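PDB 6JMG: DnaJ homolog subfamily C member 27-A from Xenopus laevis, which binds GTP with magnesium as a Rab-family small GTPase carrying a DnaJ domain, and possibly takes part in regulating the MEK/ERK pathway. Local coordinates for residues Q46-I49 and G50-G54; R142-D145 and E146-R150. All blocks are in the same frame, centred on the assembly; numbering follows the deposited sequence.

Contact 1 (Q46-I49 and G50-G54). With MG (magnesium ion), chain D; GTP (guanosine-5'-triphosphate), chain C.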
loop_
_atom_site.group_PDB
_atom_site.type_symbol
_atom_site.label_atom_id
_atom_site.label_comp_id
_atom_site.label_asym_id
_atom_site.label_seq_id
_atom_site.Cartn_x
_atom_site.Cartn_y
_atom_site.Cartn_z
ATOM N N GLN A 46 1.579 24.503 -13.891
ATOM C CA GLN A 46 0.538 25.083 -13.032
ATOM C C GLN A 46 0.401 24.227 -11.765
ATOM O O GLN A 46 -0.213 23.154 -11.790
ATOM C CB GLN A 46 -0.780 25.212 -13.781
ATOM C CG GLN A 46 -1.577 26.462 -13.391
ATOM C CD GLN A 46 -0.713 27.744 -13.375
ATOM O OE1 GLN A 46 0.027 28.036 -14.330
ATOM N NE2 GLN A 46 -0.810 28.508 -12.280
ATOM N N ALA A 47 0.999 24.682 -10.664
ATOM C CA ALA A 47 0.963 23.910 -9.424
ATOM C C ALA A 47 -0.471 23.679 -8.984
ATOM O O ALA A 47 -1.293 24.603 -8.997
ATOM C CB ALA A 47 1.732 24.620 -8.321
ATOM N N THR A 48 -0.788 22.426 -8.660
ATOM C CA THR A 48 -2.090 22.132 -8.093
ATOM C C THR A 48 -2.230 22.852 -6.766
ATOM O O THR A 48 -1.298 22.874 -5.958
ATOM C CB THR A 48 -2.264 20.633 -7.893
ATOM O OG1 THR A 48 -2.054 19.968 -9.153
ATOM C CG2 THR A 48 -3.693 20.324 -7.316
ATOM N N ILE A 49 -3.376 23.477 -6.556
ATOM C CA ILE A 49 -3.609 24.251 -5.352
ATOM C C ILE A 49 -4.412 23.366 -4.410
ATOM O O ILE A 49 -5.637 23.223 -4.526
ATOM C CB ILE A 49 -4.299 25.577 -5.651
ATOM C CG1 ILE A 49 -3.371 26.416 -6.542
ATOM C CG2 ILE A 49 -4.612 26.270 -4.346
ATOM C CD1 ILE A 49 -3.940 27.780 -6.928
ATOM N N GLY A 50 -3.700 22.733 -3.496
ATOM C CA GLY A 50 -4.339 21.824 -2.577
ATOM C C GLY A 50 -4.706 20.537 -3.273
ATOM O O GLY A 50 -4.020 19.524 -3.120
ATOM N N ILE A 51 -5.754 20.571 -4.082
ATOM C CA ILE A 51 -6.339 19.332 -4.575
ATOM C C ILE A 51 -7.240 19.655 -5.768
ATOM O O ILE A 51 -7.979 20.643 -5.761
ATOM C CB ILE A 51 -7.077 18.606 -3.422
ATOM C CG1 ILE A 51 -7.606 17.248 -3.853
ATOM C CG2 ILE A 51 -8.154 19.472 -2.850
ATOM C CD1 ILE A 51 -6.631 16.132 -3.533
ATOM N N ASP A 52 -7.147 18.833 -6.812
ATOM C CA ASP A 52 -7.999 18.949 -7.988
ATOM C C ASP A 52 -8.811 17.677 -8.120
ATOM O O ASP A 52 -8.256 16.576 -8.085
ATOM C CB ASP A 52 -7.210 19.181 -9.265
ATOM C CG ASP A 52 -7.201 20.617 -9.685
ATOM O OD1 ASP A 52 -7.427 21.492 -8.820
ATOM O OD2 ASP A 52 -6.965 20.877 -10.882
ATOM N N TYR A 53 -10.123 17.835 -8.197
ATOM C CA TYR A 53 -11.048 16.724 -8.253
ATOM C C TYR A 53 -11.632 16.629 -9.644
ATOM O O TYR A 53 -12.026 17.640 -10.236
ATOM C CB TYR A 53 -12.186 16.884 -7.239
ATOM C CG TYR A 53 -13.281 15.856 -7.401
ATOM C CD1 TYR A 53 -13.077 14.534 -7.036
ATOM C CD2 TYR A 53 -14.512 16.201 -7.954
ATOM C CE1 TYR A 53 -14.091 13.581 -7.190
ATOM C CE2 TYR A 53 -15.525 15.258 -8.116
ATOM C CZ TYR A 53 -15.311 13.961 -7.735
ATOM O OH TYR A 53 -16.303 13.032 -7.905
ATOM N N GLY A 54 -11.732 15.405 -10.138
ATOM C CA GLY A 54 -12.337 15.177 -11.429
ATOM C C GLY A 54 -12.835 13.754 -11.510
ATOM O O GLY A 54 -12.462 12.893 -10.710
HETATM MG MG MG D . -0.324 18.915 -9.869
HETATM P PG GTP C . 2.198 19.933 -8.181
HETATM O O1G GTP C . 0.734 19.877 -8.557
HETATM O O2G GTP C . 2.514 19.026 -7.018
HETATM O O3G GTP C . 2.566 21.360 -7.816
HETATM O O3B GTP C . 3.166 19.397 -9.363
HETATM P PB GTP C . 2.794 18.159 -10.323
HETATM O O1B GTP C . 3.291 16.858 -9.753
HETATM O O2B GTP C . 1.323 18.024 -10.637
HETATM O O3A GTP C . 3.678 18.462 -11.633
HETATM P PA GTP C . 3.025 18.859 -13.044
HETATM O O1A GTP C . 2.173 17.755 -13.621
HETATM O O2A GTP C . 2.227 20.125 -12.945
HETATM O "O5'" GTP C . 4.367 19.105 -13.870
HETATM C "C5'" GTP C . 5.338 19.993 -13.371
HETATM C "C4'" GTP C . 6.151 20.495 -14.559
HETATM O "O4'" GTP C . 6.859 19.406 -15.085
HETATM C "C3'" GTP C . 5.324 21.029 -15.701
HETATM O "O3'" GTP C . 6.099 22.063 -16.224
HETATM C "C2'" GTP C . 5.279 19.935 -16.741
HETATM O "O2'" GTP C . 5.319 20.387 -18.075
HETATM C "C1'" GTP C . 6.568 19.225 -16.468
HETATM N N9 GTP C . 6.465 17.793 -16.751
HETATM C C8 GTP C . 5.540 16.913 -16.247
HETATM N N7 GTP C . 5.832 15.674 -16.726
HETATM C C5 GTP C . 6.922 15.762 -17.522
HETATM C C6 GTP C . 7.629 14.815 -18.246
HETATM O O6 GTP C . 7.283 13.637 -18.253
HETATM N N1 GTP C . 8.747 15.200 -18.956
HETATM C C2 GTP C . 9.154 16.512 -18.963
HETATM N N2 GTP C . 10.223 16.848 -19.672
HETATM N N3 GTP C . 8.447 17.459 -18.241
HETATM C C4 GTP C . 7.345 17.087 -17.538
HETATM O O HOH W 1 0.072 20.479 -11.290
HETATM O O HOH W 2 -3.745 20.943 -10.975
HETATM O O HOH W 3 -5.561 23.785 -8.822
HETATM O O HOH W 4 -0.821 17.313 -8.581
#
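The methyl CG2 of Thr48 touches CB of Asp52 at 4.2 Å where the loop 46-49 runs into the strand beginning at Ile51. With OG1 beside the backbone N and anti to the carbonyl carbon (chi1 -56°), the hydroxyl of Thr48 points to the magnesium ion, which OG1 binds at 2.1 Å, and CG2 toward Asp52. Metal coordination dominates: the ion also holds GTP O1G and O2B, two waters and Ser30 OG. Thr48 N adds a hydrogen bond of 3.0 Å to O1G of GTP, so one residue grips the gamma-phosphate through both metal and amide, as the threonine of the first switch region does in GTP-bound small GTPases.

Water forms the second layer. One molecule joins Thr48 OG1 to Asp52 OD2, the latter link weak at 3.2 Å; another accepts from Ile49 N and donates to Asp52 OD1 at 3.0 Å. The carboxylate thus reaches the loop through solvent. In the backbone, Ile51 N bonds to Ile49 O at 2.7 Å, closing a classic gamma turn at Gly50 (phi 74°, psi -75°), the donor standing above the carbonyl plane.

Strand 51-60 pairs antiparallel with strand 63-72, where Ile51 packs on Phe70 and Met72 and Thr48 on Asp71.

Contact 2 (R142-D145 and E146-R150)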
loop_
_atom_site.group_PDB
_atom_site.type_symbol
_atom_site.label_atom_id
_atom_site.label_comp_id
_atom_site.label_asym_id
_atom_site.label_seq_id
_atom_site.Cartn_x
_atom_site.Cartn_y
_atom_site.Cartn_z
ATOM N N ARG A 142 20.260 11.719 -15.267
ATOM C CA ARG A 142 19.318 10.874 -14.544
ATOM C C ARG A 142 19.935 10.410 -13.235
ATOM O O ARG A 142 21.022 9.830 -13.234
ATOM C CB ARG A 142 18.916 9.663 -15.381
ATOM C CG ARG A 142 17.706 8.949 -14.837
ATOM C CD ARG A 142 17.532 7.649 -15.548
ATOM N NE ARG A 142 16.147 7.287 -15.824
ATOM C CZ ARG A 142 15.592 6.118 -15.515
ATOM N NH1 ARG A 142 16.290 5.180 -14.896
ATOM N NH2 ARG A 142 14.335 5.881 -15.851
ATOM N N SER A 143 19.232 10.642 -12.122
ATOM C CA SER A 143 19.796 10.422 -10.794
ATOM C C SER A 143 19.210 9.219 -10.064
ATOM O O SER A 143 19.739 8.834 -9.023
ATOM C CB SER A 143 19.578 11.664 -9.913
ATOM O OG SER A 143 19.933 12.849 -10.608
ATOM N N VAL A 144 18.143 8.618 -10.573
ATOM C CA VAL A 144 17.550 7.414 -10.010
ATOM C C VAL A 144 17.460 6.396 -11.133
ATOM O O VAL A 144 16.923 6.699 -12.204
ATOM C CB VAL A 144 16.158 7.684 -9.403
ATOM C CG1 VAL A 144 15.787 6.584 -8.405
ATOM C CG2 VAL A 144 16.108 9.082 -8.754
ATOM N N ASP A 145 18.025 5.217 -10.916
ATOM C CA ASP A 145 18.043 4.202 -11.961
ATOM C C ASP A 145 16.899 3.219 -11.777
ATOM O O ASP A 145 16.260 3.150 -10.722
ATOM C CB ASP A 145 19.384 3.461 -12.011
ATOM C CG ASP A 145 19.786 2.876 -10.679
ATOM O OD1 ASP A 145 19.447 3.476 -9.625
ATOM O OD2 ASP A 145 20.455 1.815 -10.706
ATOM N N GLU A 146 16.623 2.478 -12.849
ATOM C CA GLU A 146 15.457 1.609 -12.846
ATOM C C GLU A 146 15.537 0.555 -11.733
ATOM O O GLU A 146 14.545 0.310 -11.036
ATOM C CB GLU A 146 15.297 0.988 -14.237
ATOM C CG GLU A 146 14.339 -0.184 -14.303
ATOM C CD GLU A 146 13.780 -0.407 -15.689
ATOM O OE1 GLU A 146 14.526 -0.205 -16.675
ATOM O OE2 GLU A 146 12.591 -0.784 -15.789
ATOM N N SER A 147 16.719 -0.032 -11.509
ATOM C CA SER A 147 16.906 -0.990 -10.417
ATOM C C SER A 147 16.370 -0.447 -9.093
ATOM O O SER A 147 15.544 -1.082 -8.430
ATOM C CB SER A 147 18.387 -1.378 -10.294
ATOM O OG SER A 147 19.123 -0.428 -9.533
ATOM N N GLU A 148 16.837 0.739 -8.699
ATOM C CA GLU A 148 16.540 1.271 -7.373
ATOM C C GLU A 148 15.046 1.533 -7.191
ATOM O O GLU A 148 14.463 1.191 -6.156
ATOM C CB GLU A 148 17.349 2.553 -7.157
ATOM C CG GLU A 148 17.338 3.059 -5.730
ATOM C CD GLU A 148 18.299 4.201 -5.510
ATOM O OE1 GLU A 148 18.468 4.592 -4.330
ATOM O OE2 GLU A 148 18.876 4.697 -6.513
ATOM N N GLY A 149 14.412 2.171 -8.176
ATOM C CA GLY A 149 12.986 2.441 -8.071
ATOM C C GLY A 149 12.149 1.177 -8.191
ATOM O O GLY A 149 11.165 0.992 -7.457
ATOM N N ARG A 150 12.523 0.284 -9.110
ATOM C CA ARG A 150 11.777 -0.961 -9.218
ATOM C C ARG A 150 11.888 -1.760 -7.928
ATOM O O ARG A 150 10.913 -2.371 -7.477
ATOM C CB ARG A 150 12.255 -1.781 -10.416
ATOM C CG ARG A 150 11.319 -2.932 -10.720
ATOM C CD ARG A 150 11.744 -3.755 -11.921
ATOM N NE ARG A 150 11.541 -3.071 -13.195
ATOM C CZ ARG A 150 10.361 -2.923 -13.787
ATOM N NH1 ARG A 150 9.249 -3.398 -13.214
ATOM N NH2 ARG A 150 10.292 -2.282 -14.948
#
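Asp145 and Ser147 meet at the start of helix 146-154, and the aspartate side chain can be followed outward from CB, where it leaves the backbone. CG sits between the backbone N and the carbonyl carbon (chi1 54°), a rotation that brings the carboxylate beside Ser147 and Glu148. From there the two oxygens part company. OD2 accepts a hydrogen bond from Ser147 OG at 2.9 Å, the hydroxyl coming from above the carboxylate plane. OD1 instead lies 3.4 Å from CB of Glu148 and equally close to Glu148 OE2, a meeting of like charges in which the two side chains cross at about a right angle.

Asp145 occupies the N-cap position, yet its side chain makes no capping bond; its carbonyl O opens the helix by accepting from Gly149 N at 3.3 Å, almost straight at 174°. Within the helix, four residues apart, Arg150 NH2 forms a salt bridge to Glu146 OE2 at 2.9 Å, nearly in the guanidinium plane.

Strand 159-163 lies beside this turn: Arg142 pairs with Glu162, and Glu146 and Arg150 touch Tyr160. Val144 and Glu148 pack on Phe104 of helix 101-105.

Overall arrangement
Both contacts belong to the Ras-family GTPase part of the chain, and they come in series: 46-54 closes long before 142-150 opens. Their centres are 28 Å apart and their nearest atoms about 21 Å, so they do not touch. They sit near the two outermost strands of the six-stranded mixed sheet, contact 1 leading into strand 51-60 and contact 2 lying beside strand 159-163. Each is a junction where a loop passes into regular structure, a strand in contact 1 and a helix in contact 2. Contact 1 takes part directly in holding the phosphates and magnesium, whereas contact 2, with the Arg142 side chain about 11 Å from GTP, is structural packing on the nucleotide's base side.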